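Zinc chaperone AztD (PDB 6CMK) acts as a periplasmic zinc chaperone that hands one zinc ion directly to the solute-binding protein AztC of the AztABCD zinc transport system. Local coordinates at residues T78-Q83 with V89-S94. Residues are numbered along the deposited sequence; the frame is centred on the assembly and turned at random.
Sequences TIFAIQ and VSTIAS
Ile-79 and Ile-92 face each other as an antiparallel hydrogen-bonded pair, each backbone N-H donating to the other's carbonyl O. Ile-79 N to Ile-92 O and Ile-92 N to Ile-79 O are both 2.8 Å. Beside these bonds Ile-79 CB meets Ile-92 CB at 4.0 Å. Ala-81 and Ser-90 form the next such pair, with Ala-81 N to Ser-90 O at 2.9 Å.

Ala-81 O is gripped twice. Ser-90 N and Gln-83 NE2 approach it from opposite faces of its carbonyl plane. Gln-83 NE2 also donates to Ser-90 OG at 2.9 Å, and both acceptors lie close to the amide plane. The Gln-83 amide therefore spends its NH2 group on both strands and is held against rotation. CG lies beside the backbone N (chi1 -60°), and the chain runs on extended, which carries NE2 across to Ser-90 OG. At the other end of the amide, OE1 accepts from Lys-65 N and Gly-66 N.

The opposite face of the hairpin carries Phe-80, Ile-82, Val-89 and Thr-91. Thr-91 CG2 lies alongside the Phe-80 ring, 3.4 Å from CE2, while its OG1 bonds to Leu-117 O on strand 113-120. Val-89 CG1 sits at the ring edge, near its plane. Val-89 CG1 also packs against Ile-82 CG1 at 3.8 Å. Phe-127 and Ile-134 extend this apolar layer around Phe-80, and Pro-124 touches both Ile-82 and Val-89.

This buried beta hairpin forms the middle of a propeller blade. Strands 69-72 and 113-120 flank it, and the Phe-80 face packs on the following blade, the usual sheet-on-sheet contact of a beta propeller. That blade supplies His-126, a ligand of the first high-affinity zinc site, whose side chain is about 8 Å from that of Ile-82.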
loop_
_atom_site.group_PDB
_atom_site.type_symbol
_atom_site.label_atom_id
_atom_site.label_comp_id
_atom_site.label_asym_id
_atom_site.label_seq_id
_atom_site.Cartn_x
_atom_site.Cartn_y
_atom_site.Cartn_z
ATOM N N THR B 78 -1.386 0.633 15.207
ATOM C CA THR B 78 -1.271 0.054 16.540
ATOM C C THR B 78 0.147 -0.420 16.794
ATOM O O THR B 78 0.840 -0.873 15.877
ATOM C CB THR B 78 -2.246 -1.112 16.738
ATOM O OG1 THR B 78 -1.994 -2.133 15.770
ATOM C CG2 THR B 78 -3.681 -0.628 16.613
ATOM N N ILE B 79 0.562 -0.263 18.053
ATOM C CA ILE B 79 1.819 -0.744 18.605
ATOM C C ILE B 79 1.457 -1.732 19.701
ATOM O O ILE B 79 0.610 -1.431 20.545
ATOM C CB ILE B 79 2.659 0.400 19.208
ATOM C CG1 ILE B 79 2.849 1.553 18.223
ATOM C CG2 ILE B 79 3.990 -0.127 19.733
ATOM C CD1 ILE B 79 3.585 1.175 16.995
ATOM N N PHE B 80 2.084 -2.896 19.692
ATOM C CA PHE B 80 1.863 -3.894 20.729
ATOM C C PHE B 80 3.115 -4.037 21.579
ATOM O O PHE B 80 4.233 -4.062 21.060
ATOM C CB PHE B 80 1.447 -5.230 20.113
ATOM C CG PHE B 80 0.074 -5.186 19.500
ATOM C CD1 PHE B 80 -0.112 -4.668 18.238
ATOM C CD2 PHE B 80 -1.030 -5.626 20.204
ATOM C CE1 PHE B 80 -1.382 -4.609 17.675
ATOM C CE2 PHE B 80 -2.298 -5.568 19.650
ATOM C CZ PHE B 80 -2.468 -5.057 18.381
ATOM N N ALA B 81 2.909 -4.094 22.890
ATOM C CA ALA B 81 3.987 -4.127 23.872
ATOM C C ALA B 81 3.885 -5.462 24.605
ATOM O O ALA B 81 3.038 -5.636 25.491
ATOM C CB ALA B 81 3.891 -2.937 24.823
ATOM N N ILE B 82 4.733 -6.403 24.211
ATOM C CA ILE B 82 4.702 -7.763 24.728
ATOM C C ILE B 82 5.572 -7.803 25.978
ATOM O O ILE B 82 6.771 -7.498 25.921
ATOM C CB ILE B 82 5.191 -8.769 23.671
ATOM C CG1 ILE B 82 4.202 -8.899 22.504
ATOM C CG2 ILE B 82 5.360 -10.152 24.296
ATOM C CD1 ILE B 82 4.185 -7.758 21.490
ATOM N N GLN B 83 4.975 -8.198 27.104
ATOM C CA GLN B 83 5.632 -8.197 28.411
ATOM C C GLN B 83 5.705 -9.635 28.927
ATOM O O GLN B 83 4.862 -10.082 29.704
ATOM C CB GLN B 83 4.875 -7.279 29.356
ATOM C CG GLN B 83 4.823 -5.839 28.861
ATOM C CD GLN B 83 3.595 -5.094 29.329
ATOM O OE1 GLN B 83 3.403 -4.885 30.519
ATOM N NE2 GLN B 83 2.743 -4.698 28.383
ATOM N N VAL B 89 0.078 -8.521 27.154
ATOM C CA VAL B 89 0.429 -7.718 25.990
ATOM C C VAL B 89 -0.469 -6.491 26.028
ATOM O O VAL B 89 -1.697 -6.620 26.101
ATOM C CB VAL B 89 0.254 -8.494 24.674
ATOM C CG1 VAL B 89 0.733 -7.663 23.491
ATOM C CG2 VAL B 89 0.987 -9.828 24.739
ATOM N N SER B 90 0.141 -5.310 26.024
ATOM C CA SER B 90 -0.584 -4.050 26.002
ATOM C C SER B 90 -0.629 -3.533 24.578
ATOM O O SER B 90 0.185 -3.911 23.736
ATOM C CB SER B 90 0.075 -3.000 26.899
ATOM O OG SER B 90 0.101 -3.416 28.246
ATOM N N THR B 91 -1.590 -2.652 24.322
ATOM C CA THR B 91 -1.836 -2.159 22.976
ATOM C C THR B 91 -1.922 -0.644 22.996
ATOM O O THR B 91 -2.612 -0.061 23.836
ATOM C CB THR B 91 -3.115 -2.768 22.417
ATOM O OG1 THR B 91 -4.248 -2.190 23.067
ATOM C CG2 THR B 91 -3.104 -4.253 22.675
ATOM N N ILE B 92 -1.231 -0.018 22.051
ATOM C CA ILE B 92 -1.132 1.429 21.937
ATOM C C ILE B 92 -1.682 1.835 20.576
ATOM O O ILE B 92 -1.314 1.246 19.551
ATOM C CB ILE B 92 0.330 1.893 22.092
ATOM C CG1 ILE B 92 0.830 1.638 23.516
ATOM C CG2 ILE B 92 0.487 3.375 21.735
ATOM C CD1 ILE B 92 2.353 1.714 23.654
ATOM N N ALA B 93 -2.551 2.841 20.563
ATOM C CA ALA B 93 -2.920 3.487 19.309
ATOM C C ALA B 93 -1.854 4.522 18.986
ATOM O O ALA B 93 -1.621 5.455 19.763
ATOM C CB ALA B 93 -4.299 4.132 19.398
ATOM N N SER B 94 -1.181 4.338 17.855
ATOM C CA SER B 94 -0.040 5.186 17.538
ATOM C C SER B 94 -0.450 6.634 17.332
ATOM O O SER B 94 0.363 7.547 17.538
ATOM C CB SER B 94 0.644 4.665 16.286
ATOM O OG SER B 94 -0.179 4.901 15.155
#